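PDB 1TU9: globin domain-containing protein from Pseudomonas aeruginosa, which binds heme in a globin fold and, going by its family, may bind or carry oxygen, although its biological role is not established. Local coordinates for residues Q11-C16 / A55-L60; D25-F30 / T47-L52; E89-W94 / A126-Y131. All coordinates share one frame; numbering follows the deposited sequence. Where two conformers were deposited one is given.

Contact 1: Q11-C16 / A55-L60; sequences QSYGRC and AGIMNL
Tyr13 reaches from helix 5-17 to helix 46-64 and lays one face of its phenol ring against the CG2 methyl of Ile57. That methyl sits 3.9 Å from the centroid of the Tyr13 ring and 22° off its normal, a CH-pi contact displaced toward the hydroxyl end. CG2 of Ile57 is anti to its backbone N, while the CG1 arm runs off beside that N and carries CD1 past the rim of the ring. Met58 comes in at the ring edge, near its plane: its CG lies 3.7 Å from CE2 of Tyr13, and the two side chains meet at about a right angle. Two neighbouring residues of one helix thus hold the ring by face and edge, which spans a wide gap, since the CA atoms of Tyr13 and Met58 are 9.1 Å apart. Tyr13 OH passes 3.5 Å from CB of Ile57 and hydrogen-bonds to the backbone carbonyl oxygen of Arg54, one residue before 55-60. Phe22 and Phe23 of helix 22-32 also touch Tyr13, and Ile57 continues inward to Trp94 and Leu98 of helix 90-105. No hydrogen bond joins the two segments themselves; dispersion and CH-pi forces make the interface, and the bond to Arg54 satisfies the buried hydroxyl and ties the end of the ring to helix 46-64.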
# COMPACT_ATOMS: atom_id res chain seq x y z
N GLN A 11 11.39 -6.12 -7.86
CA GLN A 11 11.96 -7.45 -7.67
C GLN A 11 11.36 -8.09 -6.42
O GLN A 11 10.94 -9.25 -6.43
CB GLN A 11 13.47 -7.36 -7.54
CG GLN A 11 14.17 -6.93 -8.84
CD GLN A 11 15.63 -6.63 -8.66
OE1 GLN A 11 16.26 -7.11 -7.71
NE2 GLN A 11 16.20 -5.85 -9.57
N SER A 12 11.29 -7.31 -5.35
CA SER A 12 10.71 -7.77 -4.10
C SER A 12 9.23 -8.10 -4.24
O SER A 12 8.76 -9.15 -3.77
CB SER A 12 10.94 -6.73 -3.02
OG SER A 12 10.26 -7.06 -1.82
N TYR A 13 8.49 -7.24 -4.92
CA TYR A 13 7.06 -7.44 -5.08
C TYR A 13 6.77 -8.69 -5.91
O TYR A 13 5.79 -9.36 -5.68
CB TYR A 13 6.43 -6.22 -5.73
CG TYR A 13 4.92 -6.16 -5.70
CD1 TYR A 13 4.20 -6.37 -4.53
CD2 TYR A 13 4.21 -5.81 -6.85
CE1 TYR A 13 2.82 -6.24 -4.51
CE2 TYR A 13 2.83 -5.69 -6.83
CZ TYR A 13 2.14 -5.91 -5.66
OH TYR A 13 0.77 -5.77 -5.58
N GLY A 14 7.62 -9.00 -6.88
CA GLY A 14 7.47 -10.24 -7.63
C GLY A 14 7.58 -11.45 -6.74
O GLY A 14 6.77 -12.37 -6.83
N ARG A 15 8.57 -11.46 -5.85
CA ARG A 15 8.70 -12.53 -4.88
C ARG A 15 7.50 -12.57 -3.93
O ARG A 15 7.04 -13.64 -3.58
CB ARG A 15 10.01 -12.44 -4.11
CG ARG A 15 11.24 -12.68 -4.97
CD ARG A 15 12.55 -12.71 -4.20
NE ARG A 15 12.90 -11.43 -3.62
CZ ARG A 15 13.65 -10.50 -4.20
NH1 ARG A 15 14.11 -10.63 -5.43
NH2 ARG A 15 13.88 -9.38 -3.53
N CYS A 16 6.98 -11.41 -3.52
CA CYS A 16 5.84 -11.36 -2.62
C CYS A 16 4.59 -11.93 -3.27
O CYS A 16 3.87 -12.73 -2.66
CB CYS A 16 5.56 -9.94 -2.16
SG CYS A 16 6.77 -9.25 -1.01
N ALA A 55 -3.32 -4.41 -7.50
CA ALA A 55 -3.28 -3.46 -8.59
C ALA A 55 -2.92 -2.06 -8.09
O ALA A 55 -2.23 -1.32 -8.79
CB ALA A 55 -4.63 -3.44 -9.32
N GLY A 56 -3.37 -1.69 -6.89
CA GLY A 56 -3.08 -0.38 -6.32
C GLY A 56 -1.60 -0.19 -6.03
O GLY A 56 -1.03 0.87 -6.31
N ILE A 57 -0.97 -1.21 -5.47
CA ILE A 57 0.47 -1.17 -5.24
C ILE A 57 1.18 -1.04 -6.59
O ILE A 57 2.13 -0.26 -6.73
CB ILE A 57 0.94 -2.41 -4.45
CG1 ILE A 57 0.41 -2.32 -3.02
CG2 ILE A 57 2.46 -2.46 -4.43
CD1 ILE A 57 0.61 -3.58 -2.18
N MET A 58 0.71 -1.75 -7.61
CA MET A 58 1.28 -1.59 -8.94
C MET A 58 1.15 -0.15 -9.42
O MET A 58 2.08 0.39 -10.00
CB MET A 58 0.68 -2.56 -9.94
CG MET A 58 1.10 -3.98 -9.68
SD MET A 58 0.37 -5.19 -10.78
CE MET A 58 1.12 -4.75 -12.31
N ASN A 59 0.01 0.49 -9.17
CA ASN A 59 -0.15 1.89 -9.57
C ASN A 59 0.84 2.82 -8.87
O ASN A 59 1.37 3.75 -9.47
CB ASN A 59 -1.59 2.36 -9.39
CG ASN A 59 -2.56 1.71 -10.38
OD1 ASN A 59 -2.17 1.38 -11.51
ND2 ASN A 59 -3.79 1.51 -9.96
N LEU A 60 1.12 2.55 -7.59
CA LEU A 60 2.09 3.36 -6.85
C LEU A 60 3.50 3.15 -7.42
O LEU A 60 4.29 4.09 -7.50
CB LEU A 60 2.03 3.07 -5.34
CG LEU A 60 1.75 4.28 -4.41
CD1 LEU A 60 0.53 5.01 -4.82
CD2 LEU A 60 1.61 3.87 -2.96

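Contact 2: D25-F30 / T47-L52. With PPI (propanoic acid), chain C; HEM (protoporphyrin IX containing Fe), chain B; EDO (1,2-ethanediol), chain E.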
# COMPACT_ATOMS: atom_id res chain seq x y z
N ASP A 25 -1.86 -11.91 4.75
CA ASP A 25 -1.07 -11.43 5.87
C ASP A 25 -1.07 -9.90 5.94
O ASP A 25 -1.20 -9.35 7.03
CB ASP A 25 0.36 -11.97 5.81
CG ASP A 25 0.46 -13.42 6.15
OD1 ASP A 25 -0.50 -13.97 6.72
OD2 ASP A 25 1.50 -14.05 5.92
N PHE A 26 -0.96 -9.23 4.80
CA PHE A 26 -1.06 -7.78 4.79
C PHE A 26 -2.33 -7.32 5.52
O PHE A 26 -2.27 -6.50 6.44
CB PHE A 26 -1.08 -7.19 3.38
CG PHE A 26 -1.40 -5.74 3.40
CD1 PHE A 26 -0.46 -4.82 3.81
CD2 PHE A 26 -2.70 -5.31 3.19
CE1 PHE A 26 -0.78 -3.47 3.93
CE2 PHE A 26 -3.03 -3.98 3.31
CZ PHE A 26 -2.07 -3.06 3.68
N TYR A 27 -3.49 -7.83 5.11
CA TYR A 27 -4.74 -7.36 5.72
C TYR A 27 -4.87 -7.79 7.16
O TYR A 27 -5.39 -7.04 7.96
CB TYR A 27 -5.99 -7.73 4.89
CG TYR A 27 -6.19 -6.74 3.77
CD1 TYR A 27 -5.87 -7.08 2.45
CD2 TYR A 27 -6.62 -5.44 4.02
CE1 TYR A 27 -6.00 -6.16 1.43
CE2 TYR A 27 -6.74 -4.52 2.99
CZ TYR A 27 -6.43 -4.89 1.70
OH TYR A 27 -6.52 -3.99 0.67
N ARG A 28 -4.35 -8.97 7.52
CA ARG A 28 -4.38 -9.36 8.92
C ARG A 28 -3.61 -8.33 9.75
O ARG A 28 -4.07 -7.88 10.79
CB ARG A 28 -3.81 -10.77 9.11
CG ARG A 28 -3.76 -11.20 10.56
CD ARG A 28 -3.46 -12.67 10.73
NE ARG A 28 -2.30 -13.13 9.97
CZ ARG A 28 -1.04 -13.06 10.38
NH1 ARG A 28 -0.73 -12.49 11.54
NH2 ARG A 28 -0.07 -13.55 9.63
N HIS A 29 -2.42 -7.95 9.29
CA HIS A 29 -1.62 -6.99 10.04
C HIS A 29 -2.28 -5.60 10.06
O HIS A 29 -2.28 -4.92 11.07
CB HIS A 29 -0.23 -6.84 9.44
CG HIS A 29 0.55 -8.10 9.36
ND1 HIS A 29 0.58 -9.03 10.38
CD2 HIS A 29 1.38 -8.57 8.40
CE1 HIS A 29 1.39 -10.02 10.03
NE2 HIS A 29 1.88 -9.77 8.84
N PHE A 30 -2.80 -5.19 8.91
CA PHE A 30 -3.40 -3.86 8.77
C PHE A 30 -4.64 -3.73 9.65
O PHE A 30 -4.78 -2.77 10.42
CB PHE A 30 -3.72 -3.65 7.29
CG PHE A 30 -4.16 -2.24 6.92
CD1 PHE A 30 -3.65 -1.11 7.54
CD2 PHE A 30 -5.05 -2.07 5.88
CE1 PHE A 30 -4.07 0.18 7.14
CE2 PHE A 30 -5.45 -0.80 5.48
CZ PHE A 30 -4.95 0.31 6.11
N THR A 47 -11.76 -10.60 -0.15
CA THR A 47 -11.18 -11.34 -1.26
C THR A 47 -11.02 -10.43 -2.47
O THR A 47 -9.93 -10.34 -3.06
CB THR A 47 -12.06 -12.57 -1.57
OG1 THR A 47 -12.05 -13.44 -0.43
CG2 THR A 47 -11.50 -13.41 -2.72
N ALA A 48 -12.07 -9.69 -2.79
CA ALA A 48 -12.01 -8.72 -3.86
C ALA A 48 -11.01 -7.62 -3.54
O ALA A 48 -10.28 -7.16 -4.41
CB ALA A 48 -13.39 -8.14 -4.11
N GLN A 49 -10.97 -7.19 -2.28
CA GLN A 49 -10.09 -6.10 -1.90
C GLN A 49 -8.62 -6.44 -2.10
O GLN A 49 -7.83 -5.58 -2.47
CB GLN A 49 -10.32 -5.71 -0.44
CG GLN A 49 -9.70 -4.38 -0.07
CD GLN A 49 -10.40 -3.20 -0.73
OE1 GLN A 49 -11.49 -3.35 -1.30
NE2 GLN A 49 -9.78 -2.02 -0.65
N LYS A 50 -8.24 -7.70 -1.88
CA LYS A 50 -6.86 -8.12 -2.10
C LYS A 50 -6.45 -7.96 -3.57
O LYS A 50 -5.32 -7.57 -3.86
CB LYS A 50 -6.68 -9.55 -1.58
CG LYS A 50 -6.74 -9.59 -0.04
CD LYS A 50 -6.98 -10.95 0.55
CE LYS A 50 -7.25 -10.85 2.05
NZ LYS A 50 -7.61 -12.13 2.71
N HIS A 51 -7.37 -8.23 -4.49
CA HIS A 51 -7.09 -8.00 -5.89
C HIS A 51 -6.93 -6.51 -6.19
O HIS A 51 -6.01 -6.10 -6.91
CB HIS A 51 -8.18 -8.62 -6.75
CG HIS A 51 -8.20 -10.11 -6.70
ND1 HIS A 51 -7.32 -10.89 -7.42
CD2 HIS A 51 -8.96 -10.97 -5.99
CE1 HIS A 51 -7.56 -12.16 -7.17
NE2 HIS A 51 -8.55 -12.24 -6.31
N LEU A 52 -7.78 -5.69 -5.59
CA LEU A 52 -7.67 -4.26 -5.76
C LEU A 52 -6.35 -3.74 -5.22
O LEU A 52 -5.71 -2.90 -5.85
CB LEU A 52 -8.84 -3.54 -5.10
CG LEU A 52 -10.20 -3.79 -5.77
CD1 LEU A 52 -11.34 -3.16 -4.95
CD2 LEU A 52 -10.22 -3.25 -7.18
C1 PPI C . -7.21 -0.66 0.80
C2 PPI C . -5.93 -0.29 1.44
C3 PPI C . -5.36 -1.53 2.00
O1 PPI C . -7.93 0.14 0.29
O2 PPI C . -7.62 -1.95 0.83
CHA HEM B . -10.64 1.15 -1.48
CHB HEM B . -5.86 1.34 -2.69
CHC HEM B . -4.93 3.17 1.59
CHD HEM B . -9.39 2.15 3.11
C1A HEM B . -9.43 1.13 -2.18
C2A HEM B . -9.27 0.82 -3.60
C3A HEM B . -7.98 0.85 -3.93
C4A HEM B . -7.22 1.20 -2.74
CMA HEM B . -7.39 0.58 -5.33
CAA HEM B . -10.42 0.51 -4.56
CBA HEM B . -10.59 1.69 -5.52
CGA HEM B . -10.56 3.04 -4.84
O1A HEM B . -11.50 3.35 -4.06
O2A HEM B . -9.61 3.83 -5.06
C1B HEM B . -5.16 1.88 -1.65
C2B HEM B . -3.73 2.18 -1.57
C3B HEM B . -3.48 2.71 -0.38
C4B HEM B . -4.76 2.72 0.33
CMB HEM B . -2.70 1.91 -2.69
CAB HEM B . -2.11 3.17 0.19
CBB HEM B . -1.21 3.84 -0.54
C1C HEM B . -6.04 2.97 2.37
C2C HEM B . -6.04 3.17 3.79
C3C HEM B . -7.25 2.86 4.23
C4C HEM B . -8.06 2.49 3.10
CMC HEM B . -4.82 3.64 4.58
CAC HEM B . -7.68 2.95 5.70
CBC HEM B . -8.58 2.13 6.23
C1D HEM B . -10.16 1.82 2.04
C2D HEM B . -11.55 1.50 2.13
C3D HEM B . -11.97 1.17 0.72
C4D HEM B . -10.79 1.32 -0.11
CMD HEM B . -12.41 1.48 3.40
CAD HEM B . -13.39 0.73 0.35
CBD HEM B . -13.58 -0.74 0.78
CGD HEM B . -15.00 -1.21 0.54
O1D HEM B . -15.92 -0.73 1.25
O2D HEM B . -15.24 -2.05 -0.38
NA HEM B . -8.16 1.35 -1.72
NB HEM B . -5.76 2.23 -0.47
NC HEM B . -7.28 2.55 1.96
ND HEM B . -9.75 1.71 0.72
FE HEM B . -7.85 1.99 0.05
C1 EDO E . -7.50 -10.82 6.45
O1 EDO E . -6.60 -11.29 5.47
C2 EDO E . -8.71 -10.22 5.76
O2 EDO E . -9.36 -11.22 4.99
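Tyr27 and Gln49 converge on O2 of the carboxylate of a bound propanoic acid whose O1 ligates the heme iron at 1.9 Å. Gln49 NE2 gives a nearly straight hydrogen bond to O2 of the propanoic acid, 2.6 Å long with an N-H...O angle of 170°, and a weak, more bent one to O1. Tyr27 OH is placed to donate to the same O2, from near the plane of its own ring, but the modelled 2.3 Å is very short and the exact length is doubtful. With CG anti to the backbone N (chi1 -166°), Gln49 sets CG 3.3 Å from Tyr27 OH, and a bend at chi2 (69°) then turns the amide to the ligand. The ethyl end of the ligand lies mostly among aromatic rings: C3 is 3.6 Å from CE2 of Phe26, at that ring's edge, and Phe30 CE2 is equally near.

One shell out, the Tyr27 ring is set from two sides. Phe26 CD2 lies over the centre of one face, and CG of Lys50 packs 3.6 Å from Tyr27 CD1 as the two side chains slide past each other in opposite directions. The extended lysine then ends in a salt bridge with Asp24, and its NZ also hydrogen-bonds to both hydroxyls of a 1,2-ethanediol, probably left from crystallisation. Phe26 and Phe30 each meet Trp94 edge-to-face. Axial His79 also binds the iron, so helices 22-32 and 46-64 here line the distal heme pocket of a globin fold, with tyrosine and glutamine as the polar groups that grip the iron-bound ligand.

Contact 3: E89-W94 / A126-Y131. With HEM (protoporphyrin IX containing Fe), chain B; PPI (propanoic acid), chain C.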
# COMPACT_ATOMS: atom_id res chain seq x y z
N GLU A 89 -3.11 9.86 8.99
CA GLU A 89 -2.38 9.02 9.94
C GLU A 89 -2.49 7.53 9.63
O GLU A 89 -1.61 6.74 9.97
CB GLU A 89 -2.88 9.28 11.38
CG GLU A 89 -2.34 10.54 12.04
CD GLU A 89 -2.86 10.73 13.46
OE1 GLU A 89 -2.94 9.72 14.21
OE2 GLU A 89 -3.19 11.87 13.84
N LEU A 90 -3.57 7.12 8.97
CA LEU A 90 -3.79 5.70 8.71
C LEU A 90 -2.81 5.12 7.69
O LEU A 90 -2.59 3.91 7.68
CB LEU A 90 -5.25 5.44 8.30
CG LEU A 90 -6.27 5.87 9.37
CD1 LEU A 90 -7.67 5.52 8.90
CD2 LEU A 90 -5.99 5.24 10.74
N TYR A 91 -2.22 5.95 6.85
CA TYR A 91 -1.26 5.46 5.86
C TYR A 91 0.02 4.95 6.51
O TYR A 91 0.69 4.08 5.95
CB TYR A 91 -0.95 6.53 4.80
CG TYR A 91 -2.15 6.83 3.96
CD1 TYR A 91 -3.04 7.81 4.35
CD2 TYR A 91 -2.44 6.09 2.83
CE1 TYR A 91 -4.18 8.06 3.61
CE2 TYR A 91 -3.56 6.33 2.08
CZ TYR A 91 -4.45 7.32 2.48
OH TYR A 91 -5.58 7.55 1.74
N ASP A 92 0.38 5.47 7.67
CA ASP A 92 1.56 4.96 8.36
C ASP A 92 1.31 3.52 8.80
O ASP A 92 2.21 2.68 8.76
CB ASP A 92 1.89 5.84 9.58
CG ASP A 92 2.07 7.31 9.22
OD1 ASP A 92 2.31 7.64 8.04
OD2 ASP A 92 2.00 8.21 10.08
N LEU A 93 0.08 3.23 9.21
CA LEU A 93 -0.30 1.87 9.58
C LEU A 93 -0.35 0.94 8.37
O LEU A 93 0.06 -0.22 8.46
CB LEU A 93 -1.65 1.87 10.30
CG LEU A 93 -1.74 2.69 11.58
CD1 LEU A 93 -3.16 2.64 12.12
CD2 LEU A 93 -0.74 2.23 12.62
N TRP A 94 -0.81 1.46 7.24
CA TRP A 94 -0.80 0.72 5.99
C TRP A 94 0.63 0.34 5.61
O TRP A 94 0.92 -0.82 5.30
CB TRP A 94 -1.44 1.60 4.91
CG TRP A 94 -1.60 0.97 3.55
CD1 TRP A 94 -2.71 0.34 3.07
CD2 TRP A 94 -0.64 0.93 2.49
NE1 TRP A 94 -2.49 -0.10 1.79
CE2 TRP A 94 -1.22 0.24 1.41
CE3 TRP A 94 0.67 1.39 2.34
CZ2 TRP A 94 -0.55 0.01 0.21
CZ3 TRP A 94 1.33 1.17 1.14
CH2 TRP A 94 0.72 0.49 0.10
N ALA A 126 2.30 10.30 -0.26
CA ALA A 126 2.32 11.75 -0.10
C ALA A 126 1.28 12.42 -0.99
O ALA A 126 0.56 13.33 -0.54
CB ALA A 126 3.69 12.31 -0.40
N VAL A 127 1.17 11.97 -2.23
CA VAL A 127 0.19 12.53 -3.15
C VAL A 127 -1.23 12.27 -2.62
O VAL A 127 -2.06 13.18 -2.54
CB VAL A 127 0.34 11.95 -4.57
CG1 VAL A 127 -0.75 12.46 -5.49
CG2 VAL A 127 1.73 12.29 -5.15
N ILE A 128 -1.50 11.03 -2.22
CA ILE A 128 -2.83 10.67 -1.75
C ILE A 128 -3.21 11.51 -0.54
O ILE A 128 -4.31 12.10 -0.51
CB ILE A 128 -2.90 9.16 -1.43
CG1 ILE A 128 -2.73 8.37 -2.72
CG2 ILE A 128 -4.24 8.82 -0.76
CD1 ILE A 128 -2.46 6.90 -2.50
N LYS A 129 -2.33 11.60 0.45
CA LYS A 129 -2.56 12.37 1.67
C LYS A 129 -2.86 13.82 1.37
O LYS A 129 -3.66 14.46 2.08
CB LYS A 129 -1.35 12.34 2.60
CG LYS A 129 -1.13 11.05 3.35
CD LYS A 129 0.10 11.22 4.22
CE LYS A 129 0.40 10.01 5.06
NZ LYS A 129 1.67 10.19 5.82
N SER A 130 -2.20 14.36 0.35
CA SER A 130 -2.30 15.78 0.04
C SER A 130 -3.70 16.17 -0.37
O SER A 130 -4.08 17.35 -0.25
CB SER A 130 -1.28 16.19 -1.03
OG SER A 130 -1.63 15.77 -2.32
N TYR A 131 -4.48 15.19 -0.83
CA TYR A 131 -5.86 15.43 -1.25
C TYR A 131 -6.89 15.23 -0.14
O TYR A 131 -8.07 15.49 -0.36
CB TYR A 131 -6.19 14.55 -2.46
CG TYR A 131 -5.53 15.07 -3.72
CD1 TYR A 131 -4.40 14.48 -4.23
CD2 TYR A 131 -6.02 16.22 -4.35
CE1 TYR A 131 -3.78 14.98 -5.38
CE2 TYR A 131 -5.40 16.73 -5.48
CZ TYR A 131 -4.28 16.11 -5.99
OH TYR A 131 -3.65 16.61 -7.11
CHA HEM B . -10.64 1.15 -1.48
CHB HEM B . -5.86 1.34 -2.69
CHC HEM B . -4.93 3.17 1.59
CHD HEM B . -9.39 2.15 3.11
C1A HEM B . -9.43 1.13 -2.18
C2A HEM B . -9.27 0.82 -3.60
C3A HEM B . -7.98 0.85 -3.93
C4A HEM B . -7.22 1.20 -2.74
CMA HEM B . -7.39 0.58 -5.33
CAA HEM B . -10.42 0.51 -4.56
CBA HEM B . -10.59 1.69 -5.52
CGA HEM B . -10.56 3.04 -4.84
O1A HEM B . -11.50 3.35 -4.06
O2A HEM B . -9.61 3.83 -5.06
C1B HEM B . -5.16 1.88 -1.65
C2B HEM B . -3.73 2.18 -1.57
C3B HEM B . -3.48 2.71 -0.38
C4B HEM B . -4.76 2.72 0.33
CMB HEM B . -2.70 1.91 -2.69
CAB HEM B . -2.11 3.17 0.19
CBB HEM B . -1.21 3.84 -0.54
C1C HEM B . -6.04 2.97 2.37
C2C HEM B . -6.04 3.17 3.79
C3C HEM B . -7.25 2.86 4.23
C4C HEM B . -8.06 2.49 3.10
CMC HEM B . -4.82 3.64 4.58
CAC HEM B . -7.68 2.95 5.70
CBC HEM B . -8.58 2.13 6.23
C1D HEM B . -10.16 1.82 2.04
C2D HEM B . -11.55 1.50 2.13
C3D HEM B . -11.97 1.17 0.72
C4D HEM B . -10.79 1.32 -0.11
CMD HEM B . -12.41 1.48 3.40
CAD HEM B . -13.39 0.73 0.35
CBD HEM B . -13.58 -0.74 0.78
CGD HEM B . -15.00 -1.21 0.54
O1D HEM B . -15.92 -0.73 1.25
O2D HEM B . -15.24 -2.05 -0.38
NA HEM B . -8.16 1.35 -1.72
NB HEM B . -5.76 2.23 -0.47
NC HEM B . -7.28 2.55 1.96
ND HEM B . -9.75 1.71 0.72
FE HEM B . -7.85 1.99 0.05
C1 PPI C . -7.21 -0.66 0.80
C2 PPI C . -5.93 -0.29 1.44
C3 PPI C . -5.36 -1.53 2.00
O1 PPI C . -7.93 0.14 0.29
O2 PPI C . -7.62 -1.95 0.83
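Tyr91 and Ile128 cross at about a right angle, the phenol oxygen driving up against a methyl: Tyr91 OH is 3.1 Å from CG2 of Ile128, a tight approach, and CZ follows at 3.6 Å. Lys129 slides along the Tyr91 side chain in the opposite direction. Fully extended beyond CG, it passes CD1 of the ring and brings CE to within 3.7 Å of Tyr91 CB. Its ammonium group then meets Asp92, whose side chain lies roughly perpendicular to it, in a salt bridge containing a long, weak hydrogen bond, NZ to OD1 3.4 Å. The charged pair therefore closes one end of an otherwise apolar contact. Beneath it, the short helical pieces 90-94 and 126-130 run antiparallel at 154°, their axes 11.6 Å apart at closest approach.

The other side of the interface is heme. The porphyrin methyl CMC lies over one face of the Tyr91 ring, whose CE2 is 3.5 Å from the methine carbon CHC. Ile128 touches the same group through its CD1, 3.8 Å from vinyl CBB. Trp94, with CG anti to its backbone N (chi1 -176°), stands where vinyl CAB sits over the centre of its indole face, and the edge of that indole meets C3 of the iron-bound propanoic acid. Tyr91 also touches His79, the axial ligand of the iron. Helix 90-105 and the end of helix 111-130 thus close round the vinyl-bearing side of the heme, an antiparallel pair corresponding to helices G and H of the globin fold.

How the contacts relate
Contacts 1 and 2 share helix 46-64: Gln49 reaches the ligand from 47-52, while Ile57 and Met58 of 55-60, directly beyond the next two residues, meet helix 5-17, and the two contact centres lie 13 Å apart. Contact 3 sits on the opposite side of the chain's centre from contact 1, about 18 Å away, yet Ile57 CG1 reaches Trp94 CZ2 at 4.1 Å and so joins the Tyr13 packing to the heme. Contacts 2 and 3 are more closely knit, through Phe30 CE1 against Trp94 CA at 3.5 Å. Both touch the heme and the propanoic acid; segment 55-60 of contact 1 also reaches the heme through Leu60, while the side chain of Ile57 is about 5 Å from it.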